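Local coordinates for putative decarboxylase involved in desferrioxamine biosynthesis (Erwinia amylovora, PDB 5O5C), which probably decarboxylates lysine with the help of pyridoxal 5'-phosphate, an early step on the route to the siderophore desferrioxamine E, at residues B[301-314]-B[397-409]. Residues are numbered along the deposited sequence; the frame is centred on the assembly and turned at random.
Sequences YGCGLLVSESHRPR and PMALGNAFDDILA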
loop_
_atom_site.group_PDB
_atom_site.type_symbol
_atom_site.label_atom_id
_atom_site.label_comp_id
_atom_site.label_asym_id
_atom_site.label_seq_id
_atom_site.Cartn_x
_atom_site.Cartn_y
_atom_site.Cartn_z
ATOM N N TYR B 301 8.774 10.771 -10.102
ATOM C CA TYR B 301 10.199 11.006 -10.042
ATOM C C TYR B 301 10.450 12.498 -9.926
ATOM O O TYR B 301 11.220 12.953 -9.070
ATOM C CB TYR B 301 10.818 10.392 -11.301
ATOM C CG TYR B 301 12.300 10.566 -11.574
ATOM C CD1 TYR B 301 13.229 10.880 -10.576
ATOM C CD2 TYR B 301 12.775 10.343 -12.856
ATOM C CE1 TYR B 301 14.581 10.993 -10.882
ATOM C CE2 TYR B 301 14.106 10.494 -13.186
ATOM C CZ TYR B 301 15.002 10.808 -12.210
ATOM O OH TYR B 301 16.310 10.921 -12.605
ATOM N N GLY B 302 9.797 13.259 -10.782
ATOM C CA GLY B 302 10.061 14.711 -10.884
ATOM C C GLY B 302 9.803 15.581 -9.670
ATOM O O GLY B 302 10.399 16.659 -9.545
ATOM N N CYS B 303 8.925 15.129 -8.783
ATOM C CA CYS B 303 8.529 15.884 -7.585
ATOM C C CYS B 303 9.720 16.366 -6.721
ATOM O O CYS B 303 9.602 17.387 -6.000
ATOM C CB CYS B 303 7.565 15.037 -6.704
ATOM S SG CYS B 303 8.374 13.495 -6.275
ATOM N N GLY B 304 10.882 15.730 -6.857
ATOM C CA GLY B 304 12.094 16.223 -6.182
ATOM C C GLY B 304 12.387 17.709 -6.437
ATOM O O GLY B 304 12.938 18.373 -5.617
ATOM N N LEU B 305 11.961 18.223 -7.583
ATOM C CA LEU B 305 12.218 19.611 -7.948
ATOM C C LEU B 305 11.365 20.608 -7.159
ATOM O O LEU B 305 11.682 21.811 -7.153
ATOM C CB LEU B 305 12.032 19.800 -9.448
ATOM C CG LEU B 305 12.939 19.025 -10.381
ATOM C CD1 LEU B 305 12.488 19.205 -11.821
ATOM C CD2 LEU B 305 14.380 19.461 -10.190
ATOM N N LEU B 306 10.318 20.116 -6.468
ATOM C CA LEU B 306 9.485 20.948 -5.609
ATOM C C LEU B 306 10.230 21.510 -4.431
ATOM O O LEU B 306 9.763 22.486 -3.811
ATOM C CB LEU B 306 8.258 20.178 -5.086
ATOM C CG LEU B 306 7.251 19.682 -6.098
ATOM C CD1 LEU B 306 6.190 18.886 -5.362
ATOM C CD2 LEU B 306 6.626 20.824 -6.888
ATOM N N VAL B 307 11.370 20.901 -4.102
ATOM C CA VAL B 307 12.264 21.391 -3.028
ATOM C C VAL B 307 13.595 22.012 -3.485
ATOM O O VAL B 307 14.413 22.347 -2.637
ATOM C CB VAL B 307 12.558 20.310 -1.962
ATOM C CG1 VAL B 307 11.321 20.043 -1.129
ATOM C CG2 VAL B 307 13.088 19.020 -2.545
ATOM N N SER B 308 13.790 22.226 -4.785
ATOM C CA SER B 308 15.049 22.788 -5.292
ATOM C C SER B 308 14.946 24.311 -5.398
ATOM O O SER B 308 14.025 24.841 -6.047
ATOM C CB SER B 308 15.408 22.176 -6.644
ATOM O OG SER B 308 16.630 22.684 -7.156
ATOM N N GLU B 309 15.852 24.988 -4.689
ATOM C CA GLU B 309 16.031 26.450 -4.729
ATOM C C GLU B 309 15.989 27.037 -6.136
ATOM O O GLU B 309 15.323 28.046 -6.349
ATOM C CB GLU B 309 17.376 26.850 -4.063
ATOM C CG GLU B 309 18.650 26.220 -4.690
ATOM C CD GLU B 309 19.951 26.896 -4.260
ATOM O OE1 GLU B 309 20.141 27.150 -3.050
ATOM O OE2 GLU B 309 20.806 27.164 -5.138
ATOM N N SER B 310 16.682 26.394 -7.086
ATOM C CA SER B 310 16.890 26.945 -8.428
ATOM C C SER B 310 16.139 26.214 -9.540
ATOM O O SER B 310 15.767 26.838 -10.526
ATOM C CB SER B 310 18.377 26.983 -8.767
ATOM O OG SER B 310 18.980 25.707 -8.660
ATOM N N HIS B 311 15.945 24.900 -9.380
ATOM C CA HIS B 311 15.403 24.067 -10.410
ATOM C C HIS B 311 13.885 24.007 -10.411
ATOM O O HIS B 311 13.290 23.609 -11.421
ATOM C CB HIS B 311 16.014 22.657 -10.347
ATOM C CG HIS B 311 17.489 22.629 -10.573
ATOM N ND1 HIS B 311 18.064 22.942 -11.788
ATOM C CD2 HIS B 311 18.511 22.312 -9.746
ATOM C CE1 HIS B 311 19.378 22.829 -11.689
ATOM N NE2 HIS B 311 19.675 22.455 -10.458
ATOM N N ARG B 312 13.251 24.388 -9.305
ATOM C CA ARG B 312 11.760 24.429 -9.197
ATOM C C ARG B 312 11.055 24.977 -10.458
ATOM O O ARG B 312 10.003 24.416 -10.895
ATOM C CB ARG B 312 11.404 25.270 -7.966
ATOM C CG ARG B 312 9.986 25.253 -7.437
ATOM C CD ARG B 312 9.985 26.048 -6.119
ATOM N NE ARG B 312 10.776 25.364 -5.073
ATOM C CZ ARG B 312 11.426 25.941 -4.054
ATOM N NH1 ARG B 312 11.436 27.253 -3.891
ATOM N NH2 ARG B 312 12.098 25.187 -3.188
ATOM N N PRO B 313 11.606 26.081 -11.062
ATOM C CA PRO B 313 11.021 26.548 -12.338
ATOM C C PRO B 313 10.939 25.522 -13.432
ATOM O O PRO B 313 10.098 25.660 -14.317
ATOM C CB PRO B 313 11.919 27.730 -12.729
ATOM C CG PRO B 313 12.327 28.292 -11.416
ATOM C CD PRO B 313 12.532 27.095 -10.525
ATOM N N ARG B 314 11.732 24.449 -13.366
ATOM C CA ARG B 314 11.665 23.436 -14.396
ATOM C C ARG B 314 10.363 22.592 -14.356
ATOM O O ARG B 314 10.112 21.819 -15.290
ATOM C CB ARG B 314 12.927 22.560 -14.390
ATOM C CG ARG B 314 14.208 23.347 -14.677
ATOM C CD ARG B 314 15.447 22.620 -14.210
ATOM N NE ARG B 314 15.590 21.366 -14.902
ATOM C CZ ARG B 314 16.299 20.322 -14.497
ATOM N NH1 ARG B 314 16.970 20.293 -13.363
ATOM N NH2 ARG B 314 16.331 19.267 -15.264
ATOM N N PRO B 397 13.445 21.340 4.876
ATOM C CA PRO B 397 13.109 21.214 3.467
ATOM C C PRO B 397 14.307 21.604 2.548
ATOM O O PRO B 397 14.485 21.002 1.477
ATOM C CB PRO B 397 11.932 22.197 3.285
ATOM C CG PRO B 397 11.773 22.878 4.589
ATOM C CD PRO B 397 12.378 22.022 5.622
ATOM N N MET B 398 15.118 22.591 2.972
ATOM C CA MET B 398 16.306 22.978 2.187
ATOM C C MET B 398 17.397 21.901 2.232
ATOM O O MET B 398 18.208 21.782 1.306
ATOM C CB MET B 398 16.883 24.343 2.620
ATOM C CG MET B 398 18.020 24.856 1.706
ATOM S SD MET B 398 18.118 24.274 -0.036
ATOM C CE MET B 398 19.216 25.506 -0.724
ATOM N N ALA B 399 17.427 21.107 3.293
ATOM C CA ALA B 399 18.306 19.938 3.308
ATOM C C ALA B 399 17.935 18.953 2.166
ATOM O O ALA B 399 18.804 18.405 1.557
ATOM C CB ALA B 399 18.263 19.260 4.650
ATOM N N LEU B 400 16.646 18.767 1.861
ATOM C CA LEU B 400 16.233 17.891 0.749
ATOM C C LEU B 400 16.610 18.423 -0.641
ATOM O O LEU B 400 17.042 17.686 -1.528
ATOM C CB LEU B 400 14.726 17.610 0.844
ATOM C CG LEU B 400 14.274 16.803 2.082
ATOM C CD1 LEU B 400 12.766 16.791 2.252
ATOM C CD2 LEU B 400 14.741 15.396 1.959
ATOM N N GLY B 401 16.429 19.719 -0.801
ATOM C CA GLY B 401 16.753 20.435 -2.028
ATOM C C GLY B 401 18.222 20.466 -2.305
ATOM O O GLY B 401 18.603 20.431 -3.472
ATOM N N ASN B 402 19.033 20.563 -1.250
ATOM C CA ASN B 402 20.500 20.552 -1.353
ATOM C C ASN B 402 20.976 19.233 -1.895
ATOM O O ASN B 402 21.816 19.203 -2.781
ATOM C CB ASN B 402 21.214 20.816 -0.012
ATOM C CG ASN B 402 21.103 22.257 0.462
ATOM O OD1 ASN B 402 20.916 23.172 -0.336
ATOM N ND2 ASN B 402 21.174 22.456 1.782
ATOM N N ALA B 403 20.454 18.155 -1.318
ATOM C CA ALA B 403 20.693 16.805 -1.810
ATOM C C ALA B 403 20.278 16.650 -3.257
ATOM O O ALA B 403 21.067 16.195 -4.061
ATOM C CB ALA B 403 19.943 15.800 -0.971
ATOM N N PHE B 404 19.055 17.052 -3.582
ATOM C CA PHE B 404 18.525 16.784 -4.919
ATOM C C PHE B 404 19.342 17.566 -5.970
ATOM O O PHE B 404 19.752 17.000 -6.998
ATOM C CB PHE B 404 17.056 17.133 -5.045
ATOM C CG PHE B 404 16.356 16.317 -6.056
ATOM C CD1 PHE B 404 16.033 14.994 -5.769
ATOM C CD2 PHE B 404 16.016 16.830 -7.288
ATOM C CE1 PHE B 404 15.415 14.198 -6.690
ATOM C CE2 PHE B 404 15.386 16.031 -8.233
ATOM C CZ PHE B 404 15.071 14.719 -7.925
ATOM N N ASP B 405 19.607 18.836 -5.670
ATOM C CA ASP B 405 20.572 19.629 -6.461
ATOM C C ASP B 405 21.914 19.018 -6.680
ATOM O O ASP B 405 22.375 18.973 -7.823
ATOM C CB ASP B 405 20.776 20.994 -5.856
ATOM C CG ASP B 405 19.533 21.845 -5.970
ATOM O OD1 ASP B 405 18.655 21.490 -6.783
ATOM O OD2 ASP B 405 19.467 22.836 -5.236
ATOM N N ASP B 406 22.563 18.563 -5.632
ATOM C CA ASP B 406 23.806 17.797 -5.808
ATOM C C ASP B 406 23.710 16.600 -6.741
ATOM O O ASP B 406 24.599 16.410 -7.590
ATOM C CB ASP B 406 24.443 17.429 -4.468
ATOM C CG ASP B 406 24.954 18.629 -3.757
ATOM O OD1 ASP B 406 24.851 19.702 -4.330
ATOM O OD2 ASP B 406 25.431 18.559 -2.637
ATOM N N ILE B 407 22.621 15.841 -6.644
ATOM C CA ILE B 407 22.400 14.719 -7.589
ATOM C C ILE B 407 22.174 15.229 -9.040
ATOM O O ILE B 407 22.759 14.683 -9.974
ATOM C CB ILE B 407 21.397 13.633 -7.083
ATOM C CG1 ILE B 407 20.123 14.201 -6.525
ATOM C CG2 ILE B 407 22.009 12.787 -5.940
ATOM C CD1 ILE B 407 18.956 13.242 -6.451
ATOM N N LEU B 408 21.394 16.290 -9.227
ATOM C CA LEU B 408 21.332 16.940 -10.562
ATOM C C LEU B 408 22.717 17.374 -11.126
ATOM O O LEU B 408 23.026 17.129 -12.267
ATOM C CB LEU B 408 20.383 18.130 -10.545
ATOM C CG LEU B 408 18.949 17.705 -10.158
ATOM C CD1 LEU B 408 18.086 18.894 -9.890
ATOM C CD2 LEU B 408 18.320 16.862 -11.238
ATOM N N ALA B 409 23.560 17.988 -10.315
ATOM C CA ALA B 409 24.896 18.411 -10.801
ATOM C C ALA B 409 25.784 17.176 -11.045
ATOM O O ALA B 409 26.507 17.092 -12.064
ATOM C CB ALA B 409 25.536 19.357 -9.832
HETATM O O HOH W 1 22.214 21.145 -9.505
#
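Ser-308 and Asp-405 make the direct hydrogen bond between the loop after strand 294-299, part of the seven-stranded sheet of this fold type I enzyme, and the first half of helix 397-420, beside the cofactor pocket: Ser-308 OG donates to Asp-405 OD1 over 2.4 Å, a very short separation to be read with caution. The serine hydroxyl lies opposite its own backbone N (chi1 -179°) and also accepts from His-311 N at 3.2 Å, an ST motif. Asp-405 OD1 further meets the edge of the His-311 ring, 3.1 Å from CD2, with ring and carboxylate planes 69° apart. A water links His-311 NE2 to Asp-405 O, to which it donates.

Deeper in, the Phe-404 ring lies against the 3-10 turn 302-307. Gly-304 CA sits 3.8 Å from the ring centroid and 11° off its normal, a CH-pi contact over one face, while Leu-305 CD2 approaches the ring edge. Gly-401 CA makes a CA-H...O contact of 3.1 Å with Val-307 O; both glycines lack an intervening side chain. Val-307 CG2 packs on Leu-400 CB (4.0 Å) and beside the Gly-401 backbone. Leu-408 CD1 touches both Leu-305 CD2 (3.8 Å) and His-311 CD2.

Behind this layer, Val-307 also packs on Trp-151 of helix 140-156; near the bound pyridoxal phosphate, Tyr-301 O accepts from Ser-331 OG and its OH from Thr-433 N. The chemistry thus runs from an apolar, glycine-permitted interior to a carboxylate gripped by one hydroxyl, with His-311 CD2 alongside; Glu-309 OE2, 4.5 Å from Asp-405 OD2, may raise both pKa values slightly, an effect the Ser-308 bond would offset for Asp-405.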